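PppA (Pseudomonas aeruginosa, PDB 6JKV) is a regulatory component of the type VI secretion system, probably acting as a manganese-dependent serine/threonine protein phosphatase of the PP2C family. Local coordinates at residues L210-D214 / G215-T219; L244-T247 / R248-D252. One frame throughout, in Å; residues are numbered along the deposited sequence.

Contacts 1 and 2 are two local chain turns that deliver D214 and D252 to the same manganese ion, which D61 also binds. Contact 1 is mostly buried, about 9 Å from the centre of the chain, and runs from strand 208-212 into the short helix 214-217; leucine and cysteine packing gives way there to a metal-binding carboxylate paired with a lysine. Contact 2, its centre about 18 Å out, is the more peripheral and only partly buried; backbone bonds dominate as helix 234-247 ends. The two meet directly: R248 NH1 probably bonds T219 O, T219 CG2 packs on P251 CD, and T219 OG1 lies against G245 CA.

Contact 1 of 2, residues L210-D214 / G215-T219; sequences LLCSD and GLNKT
L210 and L216 meet tip to tip, CD2 to CD2 at 4.0 Å, where the end of strand 208-212 faces the turn that follows it. C212 extends this apolar patch: its CB lies 3.7 Å from L216 CD2. With L216 CG trans to the backbone N (chi1 174°), the leucine branch is brought back against the strand. At S213 the backbone carbonyl accepts L216 N over 3.1 Å. The S213 hydroxyl turns elsewhere, to D46 and the backbone N of T255. D214 divides its groups between metal and turn. Its OD1 is a manganese ligand, while OD2 forms a salt bridge with K218 NZ at 3.1 Å, a weak hydrogen bond; bends at chi3 and chi4 fold the lysine alongside the aspartate. D140 also lies close to OD2. An aspartate just past the end of a central strand, supplying a manganese ligand, is consistent with the metal centre of the PP2C family. D214 O accepts K218 N at 2.8 Å, closing the turn. The strand is paired with 142-147 and 254-261 in its antiparallel sheet, and L210 and L216 both reach L241 of helix 234-247.

Contact 2 of 2, residues L244-T247 / R248-D252; sequences LGLT and RGAPD
L246 and A250 form the closely packed side of this turn, with L246 CD2 only 3.5 Å from A250 CB. The CB of A250 points back toward the helix, and M39 touches both side chains. Behind this apolar pair the backbone makes a Schellman motif that terminates helix 234-247. A250 N bonds to G245 O over 3.2 Å, and G249 N bonds to L246 O over 3.1 Å. G249 is the C-prime residue; its positive phi of 98° turns the chain away from the helix, a backbone angle that glycine readily takes. G245 O is gripped twice, because R248 N also donates to it at 3.1 Å, arriving from the face of the carbonyl plane opposite to A250 N. A further bond from R248 N to L244 O is weak.

The other side is looser and more exposed. Here the R248 side chain crosses L244 at a slant, and CD1 of the leucine lies over one face of the guanidinium, 3.5 Å above its plane but offset toward the rim. A chi1 of 173° sets L244 CG opposite its own backbone N and carries CD1 to the arginine. This is a van der Waals contact of a methyl on the guanidinium face; the charge is satisfied elsewhere, where R248 NH2 forms a salt bridge with E224. T247, also exposed, turns its hydroxyl back to H243 O within the helix.

Beyond A250, D252 OD2 is the manganese ligand at the end of this segment. The turn thus joins the end of helix 234-247 to strand 254-261, with A250 tied by backbone bonding to M39 and L244 resting on A220.

Contact 1 of 2, residues L210-D214 / G215-T219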
ATOM      1  N   LEU A 210       4.246  -4.650   6.878  1.00 15.92           N
ATOM      2  CA  LEU A 210       4.780  -3.497   6.127  1.00 15.92           C
ATOM      3  C   LEU A 210       3.944  -3.302   4.866  1.00 14.82           C
ATOM      4  O   LEU A 210       3.882  -4.232   4.048  1.00 14.36           O
ATOM      5  CB  LEU A 210       6.245  -3.750   5.767  1.00 16.91           C
ATOM      6  CG  LEU A 210       6.809  -2.772   4.739  1.00 17.09           C
ATOM      7  CD1 LEU A 210       7.007  -1.405   5.373  1.00 17.09           C
ATOM      8  CD2 LEU A 210       8.105  -3.290   4.141  1.00 17.21           C
ATOM      9  N   LEU A 211       3.320  -2.135   4.760  1.00 15.35           N
ATOM     10  CA  LEU A 211       2.730  -1.618   3.508  1.00 15.30           C
ATOM     11  C   LEU A 211       3.729  -0.623   2.914  1.00 15.73           C
ATOM     12  O   LEU A 211       4.236   0.262   3.656  1.00 15.20           O
ATOM     13  CB  LEU A 211       1.391  -0.942   3.808  1.00 15.28           C
ATOM     14  CG  LEU A 211       0.278  -1.839   4.348  1.00 16.07           C
ATOM     15  CD1 LEU A 211       0.428  -2.114   5.840  1.00 17.29           C
ATOM     16  CD2 LEU A 211      -1.077  -1.193   4.081  1.00 17.15           C
ATOM     17  N   CYS A 212       4.023  -0.745   1.624  1.00 15.88           N
ATOM     18  CA  CYS A 212       5.021   0.149   0.999  1.00 16.81           C
ATOM     19  C   CYS A 212       4.724   0.338  -0.483  1.00 16.72           C
ATOM     20  O   CYS A 212       4.050  -0.513  -1.099  1.00 15.84           O
ATOM     21  CB  CYS A 212       6.445  -0.360   1.215  1.00 17.78           C
ATOM     22  SG  CYS A 212       6.873  -1.885   0.333  1.00 17.12           S
ATOM     23  N   SER A 213       5.194   1.460  -1.012  1.00 15.87           N
ATOM     24  CA  SER A 213       5.234   1.720  -2.460  1.00 16.77           C
ATOM     25  C   SER A 213       6.503   1.081  -3.010  1.00 17.36           C
ATOM     26  O   SER A 213       7.402   0.747  -2.207  1.00 16.94           O
ATOM     27  CB  SER A 213       5.155   3.187  -2.758  1.00 17.39           C
ATOM     28  OG  SER A 213       6.291   3.882  -2.260  1.00 18.40           O
ATOM     29  N   ASP A 214       6.568   0.919  -4.329  1.00 19.35           N
ATOM     30  CA  ASP A 214       7.702   0.236  -5.000  1.00 19.60           C
ATOM     31  C   ASP A 214       9.001   1.007  -4.739  1.00 19.94           C
ATOM     32  O   ASP A 214      10.069   0.403  -4.841  1.00 19.84           O
ATOM     33  CB  ASP A 214       7.431   0.041  -6.492  1.00 20.12           C
ATOM     34  CG  ASP A 214       7.175   1.335  -7.245  1.00 20.55           C
ATOM     35  OD1 ASP A 214       6.910   2.364  -6.584  1.00 20.25           O
ATOM     36  OD2 ASP A 214       7.245   1.303  -8.485  1.00 18.89           O
ATOM     37  N   GLY A 215       8.911   2.292  -4.386  1.00 20.21           N
ATOM     38  CA  GLY A 215      10.086   3.128  -4.087  1.00 20.53           C
ATOM     39  C   GLY A 215      10.956   2.546  -2.988  1.00 19.67           C
ATOM     40  O   GLY A 215      12.183   2.803  -3.020  1.00 18.84           O
ATOM     41  N   LEU A 216      10.372   1.778  -2.063  1.00 18.59           N
ATOM     42  CA  LEU A 216      11.141   1.135  -0.966  1.00 19.36           C
ATOM     43  C   LEU A 216      11.793  -0.154  -1.471  1.00 20.43           C
ATOM     44  O   LEU A 216      13.042  -0.268  -1.351  1.00 20.29           O
ATOM     45  CB  LEU A 216      10.234   0.866   0.235  1.00 18.33           C
ATOM     46  CG  LEU A 216      10.882   0.083   1.375  1.00 18.77           C
ATOM     47  CD1 LEU A 216      12.116   0.804   1.914  1.00 19.13           C
ATOM     48  CD2 LEU A 216       9.881  -0.157   2.484  1.00 18.47           C
ATOM     49  N   ASN A 217      11.003  -1.104  -1.985  1.00 20.19           N
ATOM     50  CA  ASN A 217      11.565  -2.424  -2.386  1.00 21.40           C
ATOM     51  C   ASN A 217      12.481  -2.235  -3.597  1.00 22.46           C
ATOM     52  O   ASN A 217      13.316  -3.118  -3.857  1.00 22.96           O
ATOM     53  CB  ASN A 217      10.508  -3.502  -2.623  1.00 21.51           C
ATOM     54  CG  ASN A 217       9.317  -3.034  -3.424  1.00 21.62           C
ATOM     55  OD1 ASN A 217       8.430  -2.364  -2.898  1.00 21.52           O
ATOM     56  ND2 ASN A 217       9.258  -3.442  -4.681  1.00 22.40           N
ATOM     57  N   LYS A 218      12.380  -1.103  -4.289  1.00 21.83           N
ATOM     58  CA  LYS A 218      13.288  -0.798  -5.418  1.00 23.24           C
ATOM     59  C   LYS A 218      14.688  -0.466  -4.894  1.00 23.41           C
ATOM     60  O   LYS A 218      15.650  -0.631  -5.660  1.00 24.55           O
ATOM     61  CB  LYS A 218      12.733   0.365  -6.238  1.00 24.19           C
ATOM     62  CG  LYS A 218      12.862   0.184  -7.740  1.00 25.39           C
ATOM     63  CD  LYS A 218      12.762   1.493  -8.483  1.00 26.50           C
ATOM     64  CE  LYS A 218      11.418   2.171  -8.304  1.00 25.91           C
ATOM     65  NZ  LYS A 218      10.326   1.343  -8.856  1.00 26.04           N
ATOM     66  N   THR A 219      14.807  -0.039  -3.636  1.00 22.44           N
ATOM     67  CA  THR A 219      16.088   0.420  -3.042  1.00 23.49           C
ATOM     68  C   THR A 219      16.572  -0.493  -1.906  1.00 24.23           C
ATOM     69  O   THR A 219      17.694  -0.271  -1.409  1.00 25.10           O
ATOM     70  CB  THR A 219      15.960   1.853  -2.526  1.00 23.77           C
ATOM     71  OG1 THR A 219      14.788   1.968  -1.717  1.00 23.29           O
ATOM     72  CG2 THR A 219      15.887   2.863  -3.648  1.00 24.50           C
TER

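Contact 2 of 2, residues L244-T247 / R248-D252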
ATOM      1  N   LEU A 244      17.234   4.292   4.630  1.00 24.52           N
ATOM      2  CA  LEU A 244      18.019   3.330   3.816  1.00 24.60           C
ATOM      3  C   LEU A 244      17.744   3.588   2.329  1.00 24.38           C
ATOM      4  O   LEU A 244      18.715   3.657   1.545  1.00 24.45           O
ATOM      5  CB  LEU A 244      17.657   1.896   4.210  1.00 23.89           C
ATOM      6  CG  LEU A 244      18.258   0.795   3.336  1.00 24.09           C
ATOM      7  CD1 LEU A 244      19.781   0.820   3.365  1.00 25.77           C
ATOM      8  CD2 LEU A 244      17.747  -0.565   3.769  1.00 23.29           C
ATOM      9  N   GLY A 245      16.471   3.743   1.958  1.00 23.61           N
ATOM     10  CA  GLY A 245      16.074   4.074   0.579  1.00 23.41           C
ATOM     11  C   GLY A 245      16.737   5.350   0.103  1.00 23.75           C
ATOM     12  O   GLY A 245      17.326   5.347  -0.999  1.00 24.82           O
ATOM     13  N   LEU A 246      16.652   6.411   0.905  1.00 23.65           N
ATOM     14  CA  LEU A 246      17.229   7.739   0.580  1.00 26.12           C
ATOM     15  C   LEU A 246      18.744   7.595   0.408  1.00 27.51           C
ATOM     16  O   LEU A 246      19.312   8.192  -0.521  1.00 28.76           O
ATOM     17  CB  LEU A 246      16.845   8.738   1.677  1.00 26.96           C
ATOM     18  CG  LEU A 246      15.428   9.305   1.568  1.00 25.95           C
ATOM     19  CD1 LEU A 246      15.098  10.195   2.755  1.00 26.81           C
ATOM     20  CD2 LEU A 246      15.263  10.091   0.284  1.00 26.38           C
ATOM     21  N   THR A 247      19.366   6.774   1.254  1.00 27.88           N
ATOM     22  CA  THR A 247      20.821   6.492   1.257  1.00 29.18           C
ATOM     23  C   THR A 247      21.255   5.885  -0.078  1.00 29.22           C
ATOM     24  O   THR A 247      22.412   6.098  -0.462  1.00 32.02           O
ATOM     25  CB  THR A 247      21.183   5.536   2.400  1.00 29.51           C
ATOM     26  OG1 THR A 247      21.316   6.297   3.602  1.00 30.80           O
ATOM     27  CG2 THR A 247      22.464   4.783   2.154  1.00 31.08           C
ATOM     28  N   ARG A 248      20.377   5.124  -0.727  1.00 27.68           N
ATOM     29  CA  ARG A 248      20.686   4.403  -1.982  1.00 28.57           C
ATOM     30  C   ARG A 248      20.089   5.132  -3.188  1.00 28.65           C
ATOM     31  O   ARG A 248      19.902   4.488  -4.235  1.00 29.52           O
ATOM     32  CB  ARG A 248      20.210   2.955  -1.871  1.00 27.87           C
ATOM     33  CG  ARG A 248      21.194   2.087  -1.109  1.00 28.63           C
ATOM     34  CD  ARG A 248      20.487   0.986  -0.363  1.00 27.68           C
ATOM     35  NE  ARG A 248      21.427   0.084   0.273  1.00 28.14           N
ATOM     36  CZ  ARG A 248      21.156  -1.179   0.572  1.00 27.61           C
ATOM     37  NH1 ARG A 248      19.958  -1.680   0.289  1.00 26.00           N
ATOM     38  NH2 ARG A 248      22.084  -1.932   1.145  1.00 28.02           N
ATOM     39  N   GLY A 249      19.802   6.427  -3.055  1.00 28.33           N
ATOM     40  CA  GLY A 249      19.529   7.304  -4.210  1.00 28.45           C
ATOM     41  C   GLY A 249      18.049   7.535  -4.508  1.00 27.56           C
ATOM     42  O   GLY A 249      17.768   8.274  -5.459  1.00 27.84           O
ATOM     43  N   ALA A 250      17.129   6.887  -3.786  1.00 25.98           N
ATOM     44  CA  ALA A 250      15.679   7.218  -3.760  1.00 25.51           C
ATOM     45  C   ALA A 250      15.150   7.682  -5.118  1.00 25.18           C
ATOM     46  O   ALA A 250      14.626   8.784  -5.245  1.00 24.70           O
ATOM     47  CB  ALA A 250      15.439   8.281  -2.724  1.00 27.01           C
ATOM     48  N   PRO A 251      15.206   6.824  -6.153  1.00 24.39           N
ATOM     49  CA  PRO A 251      14.799   7.207  -7.508  1.00 25.32           C
ATOM     50  C   PRO A 251      13.291   7.477  -7.630  1.00 24.33           C
ATOM     51  O   PRO A 251      12.908   8.164  -8.556  1.00 25.02           O
ATOM     52  CB  PRO A 251      15.211   6.007  -8.369  1.00 25.68           C
ATOM     53  CG  PRO A 251      15.284   4.845  -7.399  1.00 25.18           C
ATOM     54  CD  PRO A 251      15.606   5.419  -6.043  1.00 24.52           C
ATOM     55  N   ASP A 252      12.496   6.945  -6.696  1.00 24.04           N
ATOM     56  CA  ASP A 252      11.015   7.067  -6.674  1.00 23.52           C
ATOM     57  C   ASP A 252      10.569   7.670  -5.338  1.00 23.23           C
ATOM     58  O   ASP A 252      11.362   7.655  -4.374  1.00 24.63           O
ATOM     59  CB  ASP A 252      10.363   5.699  -6.903  1.00 22.61           C
ATOM     60  CG  ASP A 252       8.902   5.769  -7.315  1.00 21.86           C
ATOM     61  OD1 ASP A 252       8.367   6.894  -7.412  1.00 23.43           O
ATOM     62  OD2 ASP A 252       8.312   4.700  -7.530  1.00 21.55           O
TER